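Catalase (Bacillus pumilus, PDB 4QOL) breaks down hydrogen peroxide to water and oxygen at a heme, and shows peroxidase-like reactivity toward phenolic substrates. Local coordinates at residues S339-Q344 with A350-I355; G62-F67 with F308-Q313; D126-N131 with Q334-S339. All coordinates share one frame; numbering follows the deposited sequence.

How the interactions relate
All three contacts gather round one heme pocket. Interactions 1 and 3 both use helix 331-348 and share Ser339. Their centres are 14 Å apart, and they touch where Tyr340 CE2 packs on Val128 CG1 at 3.9 Å. Both contribute to the proximal side: Tyr340 binds the iron, and Arg336 lies over the porphyrin. Interaction 2 is set farther out, between the barrel and helix 307-312. Its Thr311 side chain is still about 7 Å from this heme. Interaction 2 meets interaction 1, centre to centre 16 Å away, where Ile355 CG2 packs 3.5 Å from Gln313 NE2. Interactions 2 and 3 do not touch; their nearest atoms are about 9 Å apart.

Interaction 1 of 3, residues S339-Q344 with A350-I355; sequences SYPDTQ and ANYMRI. With HEM (protoporphyrin IX containing Fe), chain E.
Gln344 CB sits squarely over one face of the Tyr352 ring, 3.9 Å from the ring centroid and 10° off its normal. This is a CH-pi contact. Met353 CG covers the opposite face near the rim. Tyr352 CG stands between its backbone N and carbonyl carbon (chi1 76°), which swings the ring toward the helix. At the phenol end, Pro341 CB packs 3.5 Å from Tyr352 OH. A water in the ring plane links the polar ends: it donates to Gln344 OE1 at 2.6 Å and bonds Tyr352 OH at 2.6 Å. Helix 331-348 is the proximal heme helix of the catalase fold. One turn before Gln344, Tyr340 OH binds the heme iron at 2.0 Å. Gln344 NE2 reaches the same cofactor and donates to propionate oxygen O1A at 3.1 Å. It also bonds Phe316 O, so both ends of the amide are held. An alanine in place of Tyr352 would probably leave a gap over Gln344 CB and the water without its phenol partner. Farther out, Asp342 forms a salt bridge with Arg48 of the third subunit.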
loop_
_atom_site.group_PDB
_atom_site.type_symbol
_atom_site.label_atom_id
_atom_site.label_comp_id
_atom_site.label_asym_id
_atom_site.label_seq_id
_atom_site.Cartn_x
_atom_site.Cartn_y
_atom_site.Cartn_z
ATOM N N SER A 339 11.839 -12.998 8.629
ATOM C CA SER A 339 10.855 -12.055 9.115
ATOM C C SER A 339 11.284 -10.613 8.899
ATOM O O SER A 339 10.434 -9.773 8.582
ATOM C CB SER A 339 10.531 -12.365 10.597
ATOM O OG SER A 339 9.840 -11.274 11.214
ATOM N N TYR A 340 12.574 -10.278 8.978
ATOM C CA TYR A 340 12.928 -8.871 8.880
ATOM C C TYR A 340 12.732 -8.288 7.498
ATOM O O TYR A 340 12.036 -7.293 7.339
ATOM C CB TYR A 340 14.319 -8.593 9.472
ATOM C CG TYR A 340 14.482 -8.752 10.919
ATOM C CD1 TYR A 340 14.274 -9.972 11.560
ATOM C CD2 TYR A 340 14.719 -7.654 11.735
ATOM C CE1 TYR A 340 14.361 -10.129 12.916
ATOM C CE2 TYR A 340 14.909 -7.826 13.127
ATOM C CZ TYR A 340 14.763 -9.076 13.689
ATOM O OH TYR A 340 14.912 -9.252 15.071
ATOM N N PRO A 341 13.301 -8.908 6.427
ATOM C CA PRO A 341 13.089 -8.345 5.083
ATOM C C PRO A 341 11.643 -8.477 4.659
ATOM O O PRO A 341 11.115 -7.534 4.043
ATOM C CB PRO A 341 14.044 -9.180 4.156
ATOM C CG PRO A 341 15.035 -9.764 5.112
ATOM C CD PRO A 341 14.289 -10.014 6.392
ATOM N N ASP A 342 10.954 -9.501 5.137
ATOM C CA ASP A 342 9.495 -9.610 4.968
ATOM C C ASP A 342 8.730 -8.428 5.479
ATOM O O ASP A 342 7.958 -7.804 4.776
ATOM C CB ASP A 342 8.990 -10.922 5.568
ATOM C CG ASP A 342 7.575 -11.138 5.258
ATOM O OD1 ASP A 342 7.204 -11.165 4.026
ATOM O OD2 ASP A 342 6.701 -11.238 6.187
ATOM N N THR A 343 8.941 -8.089 6.757
ATOM C CA THR A 343 8.176 -7.000 7.361
ATOM C C THR A 343 8.589 -5.673 6.683
ATOM O O THR A 343 7.763 -4.766 6.550
ATOM C CB THR A 343 8.354 -6.995 8.907
ATOM O OG1 THR A 343 7.317 -6.190 9.484
ATOM C CG2 THR A 343 9.643 -6.346 9.353
ATOM N N GLN A 344 9.870 -5.560 6.333
ATOM C CA GLN A 344 10.397 -4.338 5.739
ATOM C C GLN A 344 9.843 -4.018 4.341
ATOM O O GLN A 344 9.507 -2.863 4.039
ATOM C CB GLN A 344 11.917 -4.346 5.714
ATOM C CG GLN A 344 12.468 -4.166 7.145
ATOM C CD GLN A 344 13.751 -4.849 7.427
ATOM O OE1 GLN A 344 14.459 -5.323 6.485
ATOM N NE2 GLN A 344 14.124 -4.879 8.679
ATOM N N ALA A 350 8.708 -2.325 -1.403
ATOM C CA ALA A 350 9.562 -3.304 -2.142
ATOM C C ALA A 350 10.993 -2.830 -2.331
ATOM O O ALA A 350 11.962 -3.648 -2.307
ATOM C CB ALA A 350 8.913 -3.658 -3.482
ATOM N N ASN A 351 11.167 -1.551 -2.638
ATOM C CA ASN A 351 12.464 -0.923 -2.891
ATOM C C ASN A 351 13.072 -0.251 -1.682
ATOM O O ASN A 351 13.889 0.681 -1.801
ATOM C CB ASN A 351 12.384 0.020 -4.112
ATOM C CG ASN A 351 12.209 -0.729 -5.375
ATOM O OD1 ASN A 351 12.921 -1.699 -5.616
ATOM N ND2 ASN A 351 11.206 -0.360 -6.163
ATOM N N TYR A 352 12.813 -0.792 -0.485
ATOM C CA TYR A 352 13.362 -0.176 0.732
ATOM C C TYR A 352 14.852 -0.176 0.816
ATOM O O TYR A 352 15.452 0.695 1.493
ATOM C CB TYR A 352 12.752 -0.842 2.002
ATOM C CG TYR A 352 13.405 -2.259 2.271
ATOM C CD1 TYR A 352 12.963 -3.450 1.661
ATOM C CD2 TYR A 352 14.422 -2.378 3.205
ATOM C CE1 TYR A 352 13.538 -4.698 1.964
ATOM C CE2 TYR A 352 15.021 -3.605 3.471
ATOM C CZ TYR A 352 14.571 -4.758 2.861
ATOM O OH TYR A 352 15.129 -5.987 3.121
ATOM N N MET A 353 15.504 -1.093 0.091
ATOM C CA MET A 353 16.981 -1.101 0.074
ATOM C C MET A 353 17.630 0.063 -0.688
ATOM O O MET A 353 18.857 0.257 -0.620
ATOM C CB MET A 353 17.450 -2.470 -0.457
ATOM C CG MET A 353 17.267 -3.638 0.520
ATOM S SD MET A 353 18.146 -3.418 2.088
ATOM C CE MET A 353 19.841 -3.460 1.480
ATOM N N ARG A 354 16.825 0.836 -1.399
ATOM C CA ARG A 354 17.260 2.098 -2.012
ATOM C C ARG A 354 17.126 3.345 -1.179
ATOM O O ARG A 354 17.566 4.437 -1.568
ATOM C CB ARG A 354 16.496 2.277 -3.340
ATOM C CG ARG A 354 16.651 1.118 -4.337
ATOM C CD ARG A 354 18.118 0.862 -4.675
ATOM N NE ARG A 354 18.234 -0.039 -5.833
ATOM C CZ ARG A 354 19.371 -0.245 -6.524
ATOM N NH1 ARG A 354 20.484 0.380 -6.216
ATOM N NH2 ARG A 354 19.376 -1.083 -7.530
ATOM N N ILE A 355 16.502 3.223 -0.018
ATOM C CA ILE A 355 16.424 4.326 0.868
ATOM C C ILE A 355 17.844 4.571 1.372
ATOM O O ILE A 355 18.500 3.653 1.764
ATOM C CB ILE A 355 15.510 3.975 2.035
ATOM C CG1 ILE A 355 14.070 3.815 1.556
ATOM C CG2 ILE A 355 15.580 5.029 3.164
ATOM C CD1 ILE A 355 13.128 3.210 2.576
HETATM C CHA HEM E . 12.888 -5.538 15.154
HETATM C CHB HEM E . 11.057 -9.952 14.317
HETATM C CHC HEM E . 14.034 -11.769 17.871
HETATM C CHD HEM E . 16.238 -7.457 18.060
HETATM C C1A HEM E . 12.115 -6.575 14.655
HETATM C C2A HEM E . 11.078 -6.444 13.677
HETATM C C3A HEM E . 10.569 -7.684 13.443
HETATM C C4A HEM E . 11.285 -8.577 14.262
HETATM C CMA HEM E . 9.535 -8.176 12.472
HETATM C CAA HEM E . 10.696 -5.156 13.020
HETATM C CBA HEM E . 11.864 -4.804 12.075
HETATM C CGA HEM E . 11.551 -3.641 11.210
HETATM O O1A HEM E . 12.493 -3.104 10.591
HETATM O O2A HEM E . 10.371 -3.271 11.014
HETATM C C1B HEM E . 11.728 -10.786 15.255
HETATM C C2B HEM E . 11.449 -12.186 15.356
HETATM C C3B HEM E . 12.245 -12.704 16.344
HETATM C C4B HEM E . 13.089 -11.606 16.837
HETATM C CMB HEM E . 10.448 -12.922 14.502
HETATM C CAB HEM E . 12.369 -14.085 16.814
HETATM C CBB HEM E . 11.862 -15.073 16.073
HETATM C C1C HEM E . 14.904 -10.737 18.225
HETATM C C2C HEM E . 16.080 -10.935 18.913
HETATM C C3C HEM E . 16.684 -9.718 18.987
HETATM C C4C HEM E . 15.917 -8.771 18.269
HETATM C CMC HEM E . 16.495 -12.251 19.535
HETATM C CAC HEM E . 17.981 -9.467 19.520
HETATM C CBC HEM E . 18.846 -10.467 19.512
HETATM C C1D HEM E . 15.454 -6.612 17.259
HETATM C C2D HEM E . 15.771 -5.190 17.123
HETATM C C3D HEM E . 14.839 -4.627 16.346
HETATM C C4D HEM E . 13.950 -5.729 15.992
HETATM C CMD HEM E . 16.945 -4.547 17.799
HETATM C CAD HEM E . 14.743 -3.190 15.900
HETATM C CBD HEM E . 15.715 -3.043 14.708
HETATM C CGD HEM E . 15.610 -1.596 14.325
HETATM O O1D HEM E . 16.281 -0.799 14.972
HETATM O O2D HEM E . 14.870 -1.209 13.382
HETATM N NA HEM E . 12.263 -7.922 14.999
HETATM N NB HEM E . 12.698 -10.520 16.149
HETATM N NC HEM E . 14.841 -9.439 17.769
HETATM N ND HEM E . 14.359 -6.908 16.568
HETATM FE FE HEM E . 13.565 -8.644 16.372
HETATM O O HOH W 1 16.647 -5.998 5.216
#

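Interaction 2 of 3, residues G62-F67 with F308-Q313; sequences GAYGVF and FAETEQ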
loop_
_atom_site.group_PDB
_atom_site.type_symbol
_atom_site.label_atom_id
_atom_site.label_comp_id
_atom_site.label_asym_id
_atom_site.label_seq_id
_atom_site.Cartn_x
_atom_site.Cartn_y
_atom_site.Cartn_z
ATOM N N GLY A 62 18.463 6.665 16.624
ATOM C CA GLY A 62 19.602 6.251 15.799
ATOM C C GLY A 62 20.786 7.216 15.834
ATOM O O GLY A 62 20.631 8.407 16.043
ATOM N N ALA A 63 21.948 6.713 15.479
ATOM C CA ALA A 63 23.144 7.543 15.320
ATOM C C ALA A 63 24.133 6.859 14.396
ATOM O O ALA A 63 24.143 5.643 14.303
ATOM C CB ALA A 63 23.779 7.802 16.663
ATOM N N TYR A 64 24.963 7.658 13.746
ATOM C CA TYR A 64 26.084 7.083 12.930
ATOM C C TYR A 64 27.395 7.105 13.678
ATOM O O TYR A 64 27.588 7.856 14.625
ATOM C CB TYR A 64 26.247 7.940 11.676
ATOM C CG TYR A 64 25.077 7.915 10.759
ATOM C CD1 TYR A 64 24.072 8.845 10.903
ATOM C CD2 TYR A 64 25.026 7.052 9.681
ATOM C CE1 TYR A 64 22.981 8.866 10.018
ATOM C CE2 TYR A 64 23.969 7.070 8.775
ATOM C CZ TYR A 64 22.924 7.979 8.994
ATOM O OH TYR A 64 21.868 8.007 8.070
ATOM N N GLY A 65 28.315 6.256 13.223
ATOM C CA GLY A 65 29.606 6.240 13.796
ATOM C C GLY A 65 30.591 5.430 12.999
ATOM O O GLY A 65 30.445 5.242 11.799
ATOM N N VAL A 66 31.634 5.012 13.679
ATOM C CA VAL A 66 32.737 4.252 13.072
ATOM C C VAL A 66 33.118 3.073 13.956
ATOM O O VAL A 66 33.132 3.178 15.169
ATOM C CB VAL A 66 33.988 5.150 12.817
ATOM C CG1 VAL A 66 35.130 4.348 12.250
ATOM C CG2 VAL A 66 33.634 6.269 11.850
ATOM N N PHE A 67 33.355 1.936 13.329
ATOM C CA PHE A 67 33.970 0.809 13.964
ATOM C C PHE A 67 35.425 0.612 13.515
ATOM O O PHE A 67 35.700 0.640 12.354
ATOM C CB PHE A 67 33.197 -0.485 13.639
ATOM C CG PHE A 67 33.830 -1.699 14.265
ATOM C CD1 PHE A 67 33.581 -2.003 15.592
ATOM C CD2 PHE A 67 34.626 -2.552 13.523
ATOM C CE1 PHE A 67 34.143 -3.093 16.198
ATOM C CE2 PHE A 67 35.192 -3.664 14.130
ATOM C CZ PHE A 67 34.976 -3.913 15.467
ATOM N N PHE A 308 12.845 10.781 10.531
ATOM C CA PHE A 308 12.011 9.855 9.733
ATOM C C PHE A 308 12.849 9.137 8.648
ATOM O O PHE A 308 12.754 7.915 8.472
ATOM C CB PHE A 308 10.835 10.597 9.109
ATOM C CG PHE A 308 9.974 9.756 8.224
ATOM C CD1 PHE A 308 8.920 9.040 8.735
ATOM C CD2 PHE A 308 10.280 9.607 6.879
ATOM C CE1 PHE A 308 8.166 8.215 7.888
ATOM C CE2 PHE A 308 9.489 8.814 6.023
ATOM C CZ PHE A 308 8.457 8.110 6.516
ATOM N N ALA A 309 13.553 9.921 7.848
ATOM C CA ALA A 309 14.130 9.414 6.660
ATOM C C ALA A 309 15.223 8.390 6.976
ATOM O O ALA A 309 15.470 7.477 6.185
ATOM C CB ALA A 309 14.693 10.547 5.758
ATOM N N GLU A 310 15.918 8.602 8.096
ATOM C CA GLU A 310 17.096 7.808 8.474
ATOM C C GLU A 310 16.793 6.845 9.601
ATOM O O GLU A 310 16.974 5.662 9.435
ATOM C CB GLU A 310 18.244 8.758 8.842
ATOM C CG GLU A 310 18.704 9.581 7.640
ATOM C CD GLU A 310 19.622 10.689 8.011
ATOM O OE1 GLU A 310 20.730 10.358 8.429
ATOM O OE2 GLU A 310 19.215 11.886 7.916
ATOM N N THR A 311 16.255 7.306 10.710
ATOM C CA THR A 311 15.992 6.391 11.830
ATOM C C THR A 311 14.694 5.584 11.630
ATOM O O THR A 311 14.710 4.349 11.739
ATOM C CB THR A 311 16.022 7.119 13.172
ATOM O OG1 THR A 311 17.283 7.784 13.317
ATOM C CG2 THR A 311 15.791 6.207 14.321
ATOM N N GLU A 312 13.605 6.271 11.287
ATOM C CA GLU A 312 12.340 5.567 11.166
ATOM C C GLU A 312 12.401 4.584 10.002
ATOM O O GLU A 312 11.910 3.471 10.131
ATOM C CB GLU A 312 11.165 6.517 11.090
ATOM C CG GLU A 312 9.849 5.772 11.101
ATOM C CD GLU A 312 9.531 5.091 12.440
ATOM O OE1 GLU A 312 8.731 4.154 12.423
ATOM O OE2 GLU A 312 10.060 5.534 13.490
ATOM N N GLN A 313 13.050 4.960 8.896
ATOM C CA GLN A 313 13.066 4.099 7.706
ATOM C C GLN A 313 14.278 3.081 7.688
ATOM O O GLN A 313 14.355 2.343 6.769
ATOM C CB GLN A 313 13.182 4.930 6.424
ATOM C CG GLN A 313 11.891 5.629 6.009
ATOM C CD GLN A 313 11.947 6.247 4.646
ATOM O OE1 GLN A 313 11.018 6.062 3.834
ATOM N NE2 GLN A 313 12.990 6.971 4.382
HETATM O O HOH W 2 17.972 9.419 15.794
#
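Tyr64 and Glu310 meet with their side chains crossing at about a right angle. Tyr64 OH donates to Glu310 OE1 at 2.6 Å. The carboxylate oxygen accepts on its anti lone pair, on the side away from OE2. It lies at the ring edge, near the ring plane, and is 3.1 Å from Tyr64 CE1. The carboxylate itself is turned 43° from the ring. Glu310 reaches this place with CG anti to its carbonyl carbon (chi1 -65°) and an extended chain beyond. Its other oxygen, OE2, accepts from Asn306 N just before the helix, so both oxygens are held. The Tyr64 ring also makes a cation-pi contact with Arg302.

A second approach brings the backbones nearest, Thr311 against Gly62. Their CA atoms are 5.4 Å apart, and Thr311 CG2 is 3.6 Å from Gly62 N. A CB on Gly62 would fall 2.7 Å from Thr311 OG1, a clash. A water joins the two: it accepts from Gly62 N at 2.9 Å and bonds Thr311 OG1 at 3.0 Å. Thr311 O in turn bonds Arg54 NH2, and Arg54 NE bonds the heme. The contact packs the short helix 307-312 against strand 60-69, which pairs with strand 293-302 just before that helix in the antiparallel beta-barrel of the catalase fold.

Interaction 3 of 3, residues D126-N131 with Q334-S339; sequences DLVGNN and QGRLFS. With HEM (protoporphyrin IX containing Fe), chain E.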
loop_
_atom_site.group_PDB
_atom_site.type_symbol
_atom_site.label_atom_id
_atom_site.label_comp_id
_atom_site.label_asym_id
_atom_site.label_seq_id
_atom_site.Cartn_x
_atom_site.Cartn_y
_atom_site.Cartn_z
ATOM N N ASP A 126 24.593 -6.600 9.000
ATOM C CA ASP A 126 23.729 -6.164 10.108
ATOM C C ASP A 126 23.871 -7.116 11.269
ATOM O O ASP A 126 23.663 -8.312 11.121
ATOM C CB ASP A 126 22.219 -6.138 9.722
ATOM C CG ASP A 126 21.794 -4.998 8.759
ATOM O OD1 ASP A 126 22.492 -3.938 8.701
ATOM O OD2 ASP A 126 20.801 -5.217 8.049
ATOM N N LEU A 127 24.264 -6.608 12.423
ATOM C CA LEU A 127 24.273 -7.390 13.675
ATOM C C LEU A 127 23.153 -6.828 14.535
ATOM O O LEU A 127 23.287 -5.768 15.136
ATOM C CB LEU A 127 25.599 -7.320 14.415
ATOM C CG LEU A 127 25.721 -8.095 15.749
ATOM C CD1 LEU A 127 25.462 -9.586 15.535
ATOM C CD2 LEU A 127 27.099 -7.890 16.320
ATOM N N VAL A 128 22.051 -7.545 14.508
ATOM C CA VAL A 128 20.778 -7.059 15.068
ATOM C C VAL A 128 20.670 -7.638 16.481
ATOM O O VAL A 128 20.060 -8.705 16.720
ATOM C CB VAL A 128 19.540 -7.394 14.170
ATOM C CG1 VAL A 128 18.288 -6.722 14.744
ATOM C CG2 VAL A 128 19.803 -7.008 12.715
ATOM N N GLY A 129 21.254 -6.934 17.443
ATOM C CA GLY A 129 21.341 -7.434 18.800
ATOM C C GLY A 129 20.308 -6.863 19.756
ATOM O O GLY A 129 19.503 -5.982 19.426
ATOM N N ASN A 130 20.404 -7.281 21.015
ATOM C CA ASN A 130 19.727 -6.670 22.152
ATOM C C ASN A 130 20.738 -6.436 23.253
ATOM O O ASN A 130 21.837 -7.017 23.198
ATOM C CB ASN A 130 18.617 -7.603 22.722
ATOM C CG ASN A 130 17.267 -7.458 22.063
ATOM O OD1 ASN A 130 16.949 -6.488 21.365
ATOM N ND2 ASN A 130 16.392 -8.428 22.382
ATOM N N ASN A 131 20.408 -5.697 24.268
ATOM C CA ASN A 131 21.303 -5.602 25.466
ATOM C C ASN A 131 21.458 -6.920 26.184
ATOM O O ASN A 131 22.589 -7.390 26.393
ATOM C CB ASN A 131 20.875 -4.479 26.444
ATOM C CG ASN A 131 19.536 -4.728 27.122
ATOM O OD1 ASN A 131 18.630 -5.293 26.526
ATOM N ND2 ASN A 131 19.401 -4.244 28.371
ATOM N N GLN A 334 16.869 -18.673 12.667
ATOM C CA GLN A 334 16.402 -19.072 11.365
ATOM C C GLN A 334 15.150 -18.309 10.891
ATOM O O GLN A 334 15.068 -17.910 9.747
ATOM C CB GLN A 334 16.193 -20.589 11.292
ATOM C CG GLN A 334 17.463 -21.407 11.478
ATOM C CD GLN A 334 18.275 -21.606 10.229
ATOM O OE1 GLN A 334 17.744 -22.012 9.202
ATOM N NE2 GLN A 334 19.535 -21.291 10.285
ATOM N N GLY A 335 14.171 -18.173 11.756
ATOM C CA GLY A 335 12.990 -17.422 11.430
ATOM C C GLY A 335 13.262 -15.960 11.180
ATOM O O GLY A 335 12.593 -15.321 10.352
ATOM N N ARG A 336 14.157 -15.389 11.969
ATOM C CA ARG A 336 14.506 -13.946 11.815
ATOM C C ARG A 336 15.032 -13.668 10.474
ATOM O O ARG A 336 14.823 -12.619 9.894
ATOM C CB ARG A 336 15.522 -13.523 12.898
ATOM C CG ARG A 336 15.013 -13.602 14.337
ATOM C CD ARG A 336 16.102 -13.210 15.346
ATOM N NE ARG A 336 16.347 -11.747 15.288
ATOM C CZ ARG A 336 17.447 -11.141 15.685
ATOM N NH1 ARG A 336 18.427 -11.846 16.133
ATOM N NH2 ARG A 336 17.565 -9.825 15.625
ATOM N N LEU A 337 15.791 -14.637 9.927
ATOM C CA LEU A 337 16.371 -14.447 8.619
ATOM C C LEU A 337 15.283 -14.076 7.582
ATOM O O LEU A 337 15.552 -13.311 6.664
ATOM C CB LEU A 337 17.041 -15.758 8.138
ATOM C CG LEU A 337 18.152 -16.324 9.033
ATOM C CD1 LEU A 337 18.665 -17.693 8.526
ATOM C CD2 LEU A 337 19.302 -15.325 9.126
ATOM N N PHE A 338 14.129 -14.676 7.722
ATOM C CA PHE A 338 12.933 -14.391 6.881
ATOM C C PHE A 338 12.170 -13.108 7.319
ATOM O O PHE A 338 11.832 -12.287 6.478
ATOM C CB PHE A 338 11.977 -15.586 6.863
ATOM C CG PHE A 338 10.629 -15.244 6.289
ATOM C CD1 PHE A 338 10.535 -14.971 4.935
ATOM C CD2 PHE A 338 9.527 -15.056 7.084
ATOM C CE1 PHE A 338 9.343 -14.547 4.398
ATOM C CE2 PHE A 338 8.293 -14.703 6.524
ATOM C CZ PHE A 338 8.217 -14.470 5.183
ATOM N N SER A 339 11.839 -12.998 8.629
ATOM C CA SER A 339 10.855 -12.055 9.115
ATOM C C SER A 339 11.284 -10.613 8.899
ATOM O O SER A 339 10.434 -9.773 8.582
ATOM C CB SER A 339 10.531 -12.365 10.597
ATOM O OG SER A 339 9.840 -11.274 11.214
HETATM C CHA HEM E . 12.888 -5.538 15.154
HETATM C CHB HEM E . 11.057 -9.952 14.317
HETATM C CHC HEM E . 14.034 -11.769 17.871
HETATM C CHD HEM E . 16.238 -7.457 18.060
HETATM C C1A HEM E . 12.115 -6.575 14.655
HETATM C C2A HEM E . 11.078 -6.444 13.677
HETATM C C3A HEM E . 10.569 -7.684 13.443
HETATM C C4A HEM E . 11.285 -8.577 14.262
HETATM C CMA HEM E . 9.535 -8.176 12.472
HETATM C CAA HEM E . 10.696 -5.156 13.020
HETATM C CBA HEM E . 11.864 -4.804 12.075
HETATM C CGA HEM E . 11.551 -3.641 11.210
HETATM O O1A HEM E . 12.493 -3.104 10.591
HETATM O O2A HEM E . 10.371 -3.271 11.014
HETATM C C1B HEM E . 11.728 -10.786 15.255
HETATM C C2B HEM E . 11.449 -12.186 15.356
HETATM C C3B HEM E . 12.245 -12.704 16.344
HETATM C C4B HEM E . 13.089 -11.606 16.837
HETATM C CMB HEM E . 10.448 -12.922 14.502
HETATM C CAB HEM E . 12.369 -14.085 16.814
HETATM C CBB HEM E . 11.862 -15.073 16.073
HETATM C C1C HEM E . 14.904 -10.737 18.225
HETATM C C2C HEM E . 16.080 -10.935 18.913
HETATM C C3C HEM E . 16.684 -9.718 18.987
HETATM C C4C HEM E . 15.917 -8.771 18.269
HETATM C CMC HEM E . 16.495 -12.251 19.535
HETATM C CAC HEM E . 17.981 -9.467 19.520
HETATM C CBC HEM E . 18.846 -10.467 19.512
HETATM C C1D HEM E . 15.454 -6.612 17.259
HETATM C C2D HEM E . 15.771 -5.190 17.123
HETATM C C3D HEM E . 14.839 -4.627 16.346
HETATM C C4D HEM E . 13.950 -5.729 15.992
HETATM C CMD HEM E . 16.945 -4.547 17.799
HETATM C CAD HEM E . 14.743 -3.190 15.900
HETATM C CBD HEM E . 15.715 -3.043 14.708
HETATM C CGD HEM E . 15.610 -1.596 14.325
HETATM O O1D HEM E . 16.281 -0.799 14.972
HETATM O O2D HEM E . 14.870 -1.209 13.382
HETATM N NA HEM E . 12.263 -7.922 14.999
HETATM N NB HEM E . 12.698 -10.520 16.149
HETATM N NC HEM E . 14.841 -9.439 17.769
HETATM N ND HEM E . 14.359 -6.908 16.568
HETATM FE FE HEM E . 13.565 -8.644 16.372
HETATM O O HOH W 3 21.479 -11.118 16.480
#
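Arg336 and Val128 are brought together by two torsions. Arg336 leaves the helix in an extended run and then bends at chi3 (72°), which folds the guanidinium down over the heme and out toward the strand. Val128 holds CG1 anti to its backbone N (chi1 -174°), and this methyl lies beside the end of the guanidinium, over pyrrole D. Val128 CG1 is 3.3 Å from Arg336 NH2. Below it, heme C2D is 3.8 Å from Val128 CG1.

The guanidinium lies roughly flat over pyrrole C. Heme C2C is 3.5 Å from its plane, beneath its centre, and Arg336 NH2 is 3.3 Å from heme C4C. The edge of the group is used for bonding. Arg336 NH2 donates to Val128 O at 2.9 Å, nearly straight at 172°. The oxygen lies in the guanidinium plane, while the donor is tilted out of the carbonyl plane. A water adds a second link. It donates to Val128 O at 2.8 Å and accepts from Arg336 NH1 at 3.2 Å. The buried carbonyl oxygen is thus gripped twice.

Other bonds fix the rotation of the guanidinium. NH2 also bonds Tyr340 OH, the iron ligand, and NH1 bonds His200 NE2. Arg336 is therefore a second-shell residue that helps to position the first-shell tyrosine.

The strand passes round the heme rim. Val128 lies on the Tyr340 side of the porphyrin, and the side chain of Asn130 lies on the other side, where it packs on His57. As in other heme catalases, that is probably the distal, peroxide-binding side. An arginine bonded to the iron-bound tyrosine, one helical turn before it, is characteristic of the proximal heme site of this family.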